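Local coordinates for DNA polymerase III, beta subunit (Eubacterium rectale, PDB 3T0P), which probably tethers DNA polymerases and other proteins to DNA and makes them processive, acting as a ring-shaped head-to-tail homodimer around the duplex, at residues Lys3-Lys8 against Asp84-Ile89; Asn41-Met46 against Thr56-Thr61; Gly66-Asp71 against Phe95-Ser100. One frame throughout, in Å; residues are numbered along the deposited sequence.

Contact 1: residues Lys3-Lys8 against Asp84-Ile89; sequences KLICSK and DNDVTI. With EDO (1,2-ethanediol), chain C.
Cys6 and Val87 sit opposite each other as an antiparallel hydrogen-bonded pair, Val87 N lying 2.7 Å from Cys6 O and Cys6 N 2.9 Å from Val87 O. Leu4 and Ile89 form a second such pair, with Leu4 N 2.8 Å from Ile89 O. All four of these side chains turn to the buried face, which suits leucine, isoleucine, valine and a small cysteine. Lys8, which follows the helix N-cap Ser7, extends this packed side: its CB rests 3.8 Å from Val87 CG2, and bends at chi2 (-93°) and chi4 bring its ammonium round to Asp84, NZ meeting OD1 at 2.9 Å. Leu82 O also accepts a bond from NZ, so a long aliphatic chain can be buried while its charge is matched. The other face is looser and more open to solvent. There Ile5 CG2 touches Asp86 CB at 3.8 Å, and the methyl CG2 of Thr88 is 4.1 Å from CE of the extended Lys3; a 1,2-ethanediol bonds only weakly to Ile5 O. Beta-branched Thr88 suits a strand with one side toward water. A buried apolar face and a mixed, partly exposed one thus belong to the five-stranded antiparallel sheet of the N-terminal domain, strand 3-7 beside strand 86-91.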
loop_
_atom_site.group_PDB
_atom_site.type_symbol
_atom_site.label_atom_id
_atom_site.label_comp_id
_atom_site.label_asym_id
_atom_site.label_seq_id
_atom_site.Cartn_x
_atom_site.Cartn_y
_atom_site.Cartn_z
ATOM N N LYS B 3 -22.205 -28.851 12.236
ATOM C CA LYS B 3 -22.363 -27.800 13.253
ATOM C C LYS B 3 -21.095 -27.692 14.093
ATOM O O LYS B 3 -20.694 -28.674 14.731
ATOM C CB LYS B 3 -23.586 -27.983 14.151
ATOM C CG LYS B 3 -23.896 -26.701 14.937
ATOM C CD LYS B 3 -25.100 -26.863 15.866
ATOM C CE LYS B 3 -25.323 -25.659 16.748
ATOM N NZ LYS B 3 -26.523 -25.830 17.612
ATOM N N LEU B 4 -20.441 -26.502 14.047
ATOM C CA LEU B 4 -19.198 -26.258 14.791
ATOM C C LEU B 4 -19.246 -24.978 15.547
ATOM O O LEU B 4 -19.947 -24.068 15.126
ATOM C CB LEU B 4 -17.954 -26.177 13.869
ATOM C CG LEU B 4 -17.942 -26.903 12.563
ATOM C CD1 LEU B 4 -16.818 -26.406 11.711
ATOM C CD2 LEU B 4 -17.828 -28.393 12.793
ATOM N N ILE B 5 -18.405 -24.858 16.600
ATOM C CA ILE B 5 -18.194 -23.644 17.395
ATOM C C ILE B 5 -16.683 -23.411 17.470
ATOM O O ILE B 5 -15.965 -24.290 17.928
ATOM C CB ILE B 5 -18.850 -23.682 18.798
ATOM C CG1 ILE B 5 -20.274 -24.285 18.755
ATOM C CG2 ILE B 5 -18.893 -22.259 19.388
ATOM C CD1 ILE B 5 -20.769 -24.857 20.053
ATOM N N CYS B 6 -16.203 -22.258 17.002
ATOM C CA CYS B 6 -14.781 -21.882 16.977
ATOM C C CYS B 6 -14.607 -20.499 17.488
ATOM O O CYS B 6 -15.424 -19.654 17.151
ATOM C CB CYS B 6 -14.225 -21.961 15.558
ATOM S SG CYS B 6 -14.199 -23.616 14.855
ATOM N N SER B 7 -13.454 -20.198 18.114
ATOM C CA SER B 7 -13.138 -18.818 18.467
ATOM C C SER B 7 -12.855 -18.105 17.164
ATOM O O SER B 7 -12.284 -18.718 16.278
ATOM C CB SER B 7 -11.957 -18.727 19.431
ATOM O OG SER B 7 -10.727 -18.480 18.766
ATOM N N LYS B 8 -13.301 -16.850 17.022
ATOM C CA LYS B 8 -13.116 -16.070 15.805
ATOM C C LYS B 8 -11.624 -15.937 15.456
ATOM O O LYS B 8 -11.278 -16.013 14.280
ATOM C CB LYS B 8 -13.779 -14.675 15.953
ATOM C CG LYS B 8 -13.609 -13.720 14.757
ATOM C CD LYS B 8 -12.387 -12.808 14.930
ATOM C CE LYS B 8 -12.179 -11.791 13.842
ATOM N NZ LYS B 8 -13.017 -10.575 14.034
ATOM N N ASP B 84 -15.343 -10.463 18.025
ATOM C CA ASP B 84 -14.331 -11.348 18.613
ATOM C C ASP B 84 -14.949 -12.211 19.681
ATOM O O ASP B 84 -14.771 -11.969 20.869
ATOM C CB ASP B 84 -13.165 -10.519 19.169
ATOM C CG ASP B 84 -12.344 -9.830 18.088
ATOM O OD1 ASP B 84 -12.637 -10.036 16.884
ATOM O OD2 ASP B 84 -11.381 -9.146 18.434
ATOM N N ASN B 85 -15.746 -13.165 19.253
ATOM C CA ASN B 85 -16.485 -14.075 20.105
ATOM C C ASN B 85 -16.520 -15.428 19.426
ATOM O O ASN B 85 -15.798 -15.618 18.452
ATOM C CB ASN B 85 -17.877 -13.533 20.353
ATOM C CG ASN B 85 -18.456 -13.948 21.697
ATOM O OD1 ASN B 85 -18.408 -15.125 22.107
ATOM N ND2 ASN B 85 -19.029 -12.988 22.410
ATOM N N ASP B 86 -17.292 -16.378 19.937
ATOM C CA ASP B 86 -17.370 -17.698 19.322
ATOM C C ASP B 86 -18.227 -17.646 18.095
ATOM O O ASP B 86 -19.275 -17.004 18.076
ATOM C CB ASP B 86 -17.911 -18.731 20.294
ATOM C CG ASP B 86 -16.951 -19.049 21.411
ATOM O OD1 ASP B 86 -15.720 -18.794 21.242
ATOM O OD2 ASP B 86 -17.408 -19.572 22.438
ATOM N N VAL B 87 -17.751 -18.284 17.058
ATOM C CA VAL B 87 -18.429 -18.332 15.779
ATOM C C VAL B 87 -19.049 -19.712 15.627
ATOM O O VAL B 87 -18.352 -20.716 15.773
ATOM C CB VAL B 87 -17.447 -18.007 14.625
ATOM C CG1 VAL B 87 -18.129 -18.146 13.269
ATOM C CG2 VAL B 87 -16.852 -16.607 14.791
ATOM N N THR B 88 -20.343 -19.757 15.311
ATOM C CA THR B 88 -21.005 -21.013 15.022
ATOM C C THR B 88 -21.186 -21.098 13.509
ATOM O O THR B 88 -21.601 -20.130 12.855
ATOM C CB THR B 88 -22.334 -21.136 15.800
ATOM O OG1 THR B 88 -22.027 -21.018 17.188
ATOM C CG2 THR B 88 -23.046 -22.467 15.549
ATOM N N ILE B 89 -20.852 -22.258 12.966
ATOM C CA ILE B 89 -21.042 -22.597 11.563
ATOM C C ILE B 89 -21.969 -23.799 11.530
ATOM O O ILE B 89 -21.643 -24.849 12.096
ATOM C CB ILE B 89 -19.732 -22.864 10.771
ATOM C CG1 ILE B 89 -18.735 -21.672 10.892
ATOM C CG2 ILE B 89 -20.067 -23.180 9.291
ATOM C CD1 ILE B 89 -17.321 -21.962 10.320
HETATM C C1 EDO C . -13.766 -22.741 21.511
HETATM O O1 EDO C . -14.565 -22.419 20.365
HETATM C C2 EDO C . -14.650 -22.709 22.753
HETATM O O2 EDO C . -15.879 -23.394 22.478
#

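Contact 2: residues Asn41-Met46 against Thr56-Thr61; sequences NEIKLM and TIIDGT
Ile57 CD1 lies against Lys44 of the facing strand and Glu42 just before it, 3.5 Å from Lys44 CG, a tight contact, and 3.3 Å from Glu42 OE1. Its second bend (chi2 -69°) helps carry CD1 across to them. Lys44 offers its aliphatic CG and leads its end away, whereas Glu42 lays OE1 itself beside the methyl. On the buried face Leu45 CG crosses Ile58 CG1 at 3.7 Å, and Ile43 CG2 packs on Ile58 CB. Ile43 CD1 reaches the backbone of Gly60, 3.7 Å from its C atom, where the residue has no side chain to obstruct it. Backbone bonds set this register: Leu45 and Thr56 are paired in both directions, and Ile58 N gives to Ile43 O at 2.8 Å. On the other side of this pair a water stands in for the direct bond, accepting from Ile43 N at 2.9 Å and donating to Ile58 O at 2.7 Å. Farther out, Thr56 OG1 is tied to Thr231 OG1 and Asn230 O. Leu45 leans on Val15 and Val18 of helix 8-18, and Cys6 of strand 3-7 covers Ile43 and Ile58. The hairpin thus lies between strand 33-38 and strand 231-236, carrying one antiparallel sheet from the N-terminal domain into the central one.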
loop_
_atom_site.group_PDB
_atom_site.type_symbol
_atom_site.label_atom_id
_atom_site.label_comp_id
_atom_site.label_asym_id
_atom_site.label_seq_id
_atom_site.Cartn_x
_atom_site.Cartn_y
_atom_site.Cartn_z
ATOM N N ASN B 41 -12.366 -35.991 14.298
ATOM C CA ASN B 41 -12.295 -35.372 15.623
ATOM C C ASN B 41 -11.538 -34.045 15.592
ATOM O O ASN B 41 -11.253 -33.476 16.645
ATOM C CB ASN B 41 -11.632 -36.326 16.623
ATOM C CG ASN B 41 -12.454 -37.554 16.907
ATOM O OD1 ASN B 41 -13.608 -37.477 17.345
ATOM N ND2 ASN B 41 -11.873 -38.721 16.670
ATOM N N GLU B 42 -11.194 -33.559 14.397
ATOM C CA GLU B 42 -10.472 -32.297 14.244
ATOM C C GLU B 42 -11.180 -31.386 13.262
ATOM O O GLU B 42 -11.787 -31.866 12.299
ATOM C CB GLU B 42 -9.032 -32.530 13.739
ATOM C CG GLU B 42 -8.207 -33.531 14.520
ATOM C CD GLU B 42 -6.900 -33.879 13.833
ATOM O OE1 GLU B 42 -5.979 -33.038 13.871
ATOM O OE2 GLU B 42 -6.796 -34.989 13.258
ATOM N N ILE B 43 -11.069 -30.077 13.469
ATOM C CA ILE B 43 -11.606 -29.107 12.516
ATOM C C ILE B 43 -10.454 -28.753 11.620
ATOM O O ILE B 43 -9.461 -28.170 12.059
ATOM C CB ILE B 43 -12.280 -27.870 13.142
ATOM C CG1 ILE B 43 -13.462 -28.287 14.041
ATOM C CG2 ILE B 43 -12.705 -26.869 12.032
ATOM C CD1 ILE B 43 -13.883 -27.222 15.057
ATOM N N LYS B 44 -10.584 -29.128 10.364
ATOM C CA LYS B 44 -9.550 -28.941 9.369
ATOM C C LYS B 44 -10.022 -27.976 8.296
ATOM O O LYS B 44 -11.094 -28.185 7.733
ATOM C CB LYS B 44 -9.230 -30.324 8.753
ATOM C CG LYS B 44 -7.772 -30.639 8.489
ATOM C CD LYS B 44 -7.523 -32.175 8.449
ATOM C CE LYS B 44 -7.390 -32.737 7.041
ATOM N NZ LYS B 44 -7.562 -34.228 6.953
ATOM N N LEU B 45 -9.236 -26.919 8.017
ATOM C CA LEU B 45 -9.480 -26.012 6.904
ATOM C C LEU B 45 -8.561 -26.422 5.805
ATOM O O LEU B 45 -7.418 -26.755 6.087
ATOM C CB LEU B 45 -9.252 -24.545 7.248
ATOM C CG LEU B 45 -10.209 -23.885 8.210
ATOM C CD1 LEU B 45 -9.914 -22.410 8.298
ATOM C CD2 LEU B 45 -11.665 -24.124 7.829
HETATM N N MSE B 46 -9.013 -26.370 4.559
HETATM C CA MSE B 46 -8.184 -26.815 3.440
HETATM C C MSE B 46 -8.447 -26.011 2.177
HETATM O O MSE B 46 -9.597 -25.705 1.865
HETATM C CB MSE B 46 -8.480 -28.299 3.182
HETATM C CG MSE B 46 -7.458 -29.004 2.312
HETATM SE SE MSE B 46 -7.884 -30.952 2.062
HETATM C CE MSE B 46 -8.422 -31.423 3.899
ATOM N N THR B 56 -4.825 -26.686 7.651
ATOM C CA THR B 56 -4.584 -26.128 8.973
ATOM C C THR B 56 -5.672 -26.647 9.921
ATOM O O THR B 56 -6.800 -26.943 9.491
ATOM C CB THR B 56 -4.442 -24.584 8.892
ATOM O OG1 THR B 56 -3.691 -24.103 10.003
ATOM C CG2 THR B 56 -5.767 -23.860 8.783
ATOM N N ILE B 57 -5.293 -26.855 11.193
ATOM C CA ILE B 57 -6.200 -27.363 12.218
ATOM C C ILE B 57 -6.681 -26.186 13.047
ATOM O O ILE B 57 -5.865 -25.372 13.499
ATOM C CB ILE B 57 -5.571 -28.482 13.089
ATOM C CG1 ILE B 57 -5.166 -29.730 12.244
ATOM C CG2 ILE B 57 -6.479 -28.886 14.270
ATOM C CD1 ILE B 57 -6.332 -30.585 11.642
ATOM N N ILE B 58 -8.003 -26.076 13.190
ATOM C CA ILE B 58 -8.662 -25.017 13.969
ATOM C C ILE B 58 -9.131 -25.606 15.279
ATOM O O ILE B 58 -9.765 -26.666 15.283
ATOM C CB ILE B 58 -9.842 -24.359 13.193
ATOM C CG1 ILE B 58 -9.425 -23.875 11.792
ATOM C CG2 ILE B 58 -10.519 -23.248 13.983
ATOM C CD1 ILE B 58 -8.176 -22.964 11.719
ATOM N N ASP B 59 -8.794 -24.940 16.399
ATOM C CA ASP B 59 -9.295 -25.366 17.711
ATOM C C ASP B 59 -10.762 -24.992 17.761
ATOM O O ASP B 59 -11.142 -23.914 17.303
ATOM C CB ASP B 59 -8.503 -24.728 18.871
ATOM C CG ASP B 59 -7.086 -25.268 19.040
ATOM O OD1 ASP B 59 -6.935 -26.502 19.239
ATOM O OD2 ASP B 59 -6.129 -24.455 18.996
ATOM N N GLY B 60 -11.574 -25.902 18.244
ATOM C CA GLY B 60 -13.007 -25.698 18.342
ATOM C C GLY B 60 -13.754 -26.948 18.728
ATOM O O GLY B 60 -13.149 -28.001 18.935
ATOM N N THR B 61 -15.079 -26.839 18.792
ATOM C CA THR B 61 -15.978 -27.909 19.182
ATOM C C THR B 61 -16.793 -28.359 17.990
ATOM O O THR B 61 -17.417 -27.533 17.315
ATOM C CB THR B 61 -16.875 -27.409 20.325
ATOM O OG1 THR B 61 -16.037 -26.956 21.387
ATOM C CG2 THR B 61 -17.857 -28.483 20.846
HETATM O O HOH W 1 -12.009 -30.206 17.566
HETATM O O HOH W 2 -9.989 -29.271 16.049
#

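Contact 3: residues Gly66-Asp71 against Phe95-Ser100; sequences GIIALD and FKTVIS
Leu70 and Thr97 reach toward each other tip to tip, one from each of two strands whose axes run nearly at right angles (82°) and come no closer than 9.5 Å. At that separation the backbones do not meet, and the gap is bridged by side chains. Leu70 CD2 ends against the head of the threonine, 3.7 Å from OG1 and 4.0 Å from CG2, so it faces both the hydroxyl and the methyl. The other leucine branch, CD1, turns toward Ile99 and approaches its CD1 more loosely, at 4.3 Å. Ile68 behaves differently: it slides past Phe95 in the opposite direction. Its CG1, anti to the backbone N (chi1 -162°), with chi2 near 94°, carries CD1 to the edge of the phenyl ring, near the ring plane, 3.6 Å from Phe95 CD1. The contact is therefore methyl against ring edge, with no CH-pi approach over a face. The same methyl lies 4.0 Å from Thr97 OG1, so the hydroxyl is touched by two aliphatic ends. Its polarity is met from just before its own strand: with OG1 beside the backbone N, it donates to Phe95 O at 3.2 Å, the donor well above the carbonyl plane. Met2 and Thr91 add to the packing round Ile68, and Ile108 flanks Thr97 and Ile99. Strand 66-71 is held in its own sheet by strand 33-38, while strand 96-101 lies between strands 86-91 and 104-109. Branched aliphatic residues suit such a seam because their methyls pack between crossing strands without asking for partners, and threonine can join them since its hydroxyl is turned back to a local carbonyl. Chemically, then, the two sheets meet here through dispersion and the exclusion of water, and the hydrogen bond of Thr97 stays on its own side of the contact.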
loop_
_atom_site.group_PDB
_atom_site.type_symbol
_atom_site.label_atom_id
_atom_site.label_comp_id
_atom_site.label_asym_id
_atom_site.label_seq_id
_atom_site.Cartn_x
_atom_site.Cartn_y
_atom_site.Cartn_z
ATOM N N GLY B 66 -19.286 -33.131 9.879
ATOM C CA GLY B 66 -19.658 -32.780 8.518
ATOM C C GLY B 66 -18.573 -32.092 7.744
ATOM O O GLY B 66 -17.504 -31.790 8.276
ATOM N N ILE B 67 -18.852 -31.888 6.457
ATOM C CA ILE B 67 -17.955 -31.273 5.484
ATOM C C ILE B 67 -18.745 -30.287 4.632
ATOM O O ILE B 67 -19.864 -30.589 4.220
ATOM C CB ILE B 67 -17.238 -32.352 4.595
ATOM C CG1 ILE B 67 -16.425 -33.358 5.445
ATOM C CG2 ILE B 67 -16.329 -31.702 3.564
ATOM C CD1 ILE B 67 -15.950 -34.646 4.707
ATOM N N ILE B 68 -18.140 -29.136 4.326
ATOM C CA ILE B 68 -18.693 -28.115 3.441
ATOM C C ILE B 68 -17.538 -27.358 2.774
ATOM O O ILE B 68 -16.478 -27.221 3.382
ATOM C CB ILE B 68 -19.679 -27.135 4.196
ATOM C CG1 ILE B 68 -20.584 -26.366 3.217
ATOM C CG2 ILE B 68 -18.973 -26.142 5.137
ATOM C CD1 ILE B 68 -21.888 -27.004 2.978
ATOM N N ALA B 69 -17.767 -26.849 1.552
ATOM C CA ALA B 69 -16.871 -25.949 0.818
ATOM C C ALA B 69 -17.545 -24.601 0.752
ATOM O O ALA B 69 -18.704 -24.522 0.384
ATOM C CB ALA B 69 -16.572 -26.470 -0.588
ATOM N N LEU B 70 -16.854 -23.552 1.157
ATOM C CA LEU B 70 -17.385 -22.186 1.149
ATOM C C LEU B 70 -16.501 -21.327 0.308
ATOM O O LEU B 70 -15.291 -21.550 0.303
ATOM C CB LEU B 70 -17.467 -21.618 2.577
ATOM C CG LEU B 70 -18.358 -22.349 3.572
ATOM C CD1 LEU B 70 -18.254 -21.714 4.970
ATOM C CD2 LEU B 70 -19.798 -22.379 3.103
ATOM N N ASP B 71 -17.083 -20.328 -0.391
ATOM C CA ASP B 71 -16.324 -19.382 -1.194
ATOM C C ASP B 71 -15.265 -18.761 -0.299
ATOM O O ASP B 71 -15.614 -18.218 0.737
ATOM C CB ASP B 71 -17.238 -18.298 -1.806
ATOM C CG ASP B 71 -16.444 -17.313 -2.649
ATOM O OD1 ASP B 71 -16.085 -17.666 -3.793
ATOM O OD2 ASP B 71 -16.079 -16.235 -2.124
ATOM N N PHE B 95 -26.982 -27.450 1.493
ATOM C CA PHE B 95 -25.721 -26.704 1.591
ATOM C C PHE B 95 -25.914 -25.246 2.024
ATOM O O PHE B 95 -24.960 -24.472 1.971
ATOM C CB PHE B 95 -24.864 -26.812 0.302
ATOM C CG PHE B 95 -24.605 -28.254 -0.056
ATOM C CD1 PHE B 95 -23.889 -29.083 0.805
ATOM C CD2 PHE B 95 -25.165 -28.814 -1.198
ATOM C CE1 PHE B 95 -23.711 -30.441 0.512
ATOM C CE2 PHE B 95 -24.980 -30.169 -1.497
ATOM C CZ PHE B 95 -24.264 -30.975 -0.635
ATOM N N LYS B 96 -27.113 -24.891 2.527
ATOM C CA LYS B 96 -27.375 -23.576 3.104
ATOM C C LYS B 96 -26.554 -23.514 4.398
ATOM O O LYS B 96 -26.587 -24.448 5.206
ATOM C CB LYS B 96 -28.880 -23.350 3.349
ATOM N N THR B 97 -25.740 -22.469 4.530
ATOM C CA THR B 97 -24.835 -22.296 5.647
ATOM C C THR B 97 -25.192 -21.039 6.433
ATOM O O THR B 97 -25.350 -19.948 5.868
ATOM C CB THR B 97 -23.375 -22.252 5.116
ATOM O OG1 THR B 97 -23.135 -23.440 4.360
ATOM C CG2 THR B 97 -22.326 -22.161 6.239
ATOM N N VAL B 98 -25.268 -21.205 7.756
ATOM C CA VAL B 98 -25.477 -20.120 8.712
ATOM C C VAL B 98 -24.201 -19.958 9.526
ATOM O O VAL B 98 -23.698 -20.920 10.110
ATOM C CB VAL B 98 -26.701 -20.311 9.639
ATOM C CG1 VAL B 98 -27.057 -18.991 10.312
ATOM C CG2 VAL B 98 -27.894 -20.870 8.872
ATOM N N ILE B 99 -23.664 -18.753 9.521
ATOM C CA ILE B 99 -22.485 -18.376 10.285
ATOM C C ILE B 99 -22.992 -17.346 11.272
ATOM O O ILE B 99 -23.537 -16.315 10.856
ATOM C CB ILE B 99 -21.324 -17.857 9.394
ATOM C CG1 ILE B 99 -20.960 -18.885 8.285
ATOM C CG2 ILE B 99 -20.127 -17.524 10.270
ATOM C CD1 ILE B 99 -19.957 -18.388 7.192
ATOM N N SER B 100 -22.886 -17.648 12.568
ATOM C CA SER B 100 -23.439 -16.761 13.583
ATOM C C SER B 100 -22.423 -16.458 14.683
ATOM O O SER B 100 -21.542 -17.258 14.965
ATOM C CB SER B 100 -24.746 -17.319 14.150
ATOM O OG SER B 100 -24.510 -18.397 15.025
#

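Contacts 1 and 2 are pairings of neighbouring strands, each with a buried and a more open face, whereas contact 3 is a buried meeting of side chains from different sheets. Contact 1 shares its sheet with strand 96-101 of contact 3: Thr88 N lies 2.8 Å from Ser100 O, and Val87 packs on Ile99. Contact 2 belongs to the sheet that strand 66-71 borders, yet it does not touch contact 3. It meets contact 1 instead, through Cys6 against Ile43 and Ile58, and through Ile5 O, 2.8 Å from Thr61 N. Charged side chains take part in contacts 1 and 2, and not in contact 3, which is mainly apolar, with one threonine hydroxyl turned to a local carbonyl.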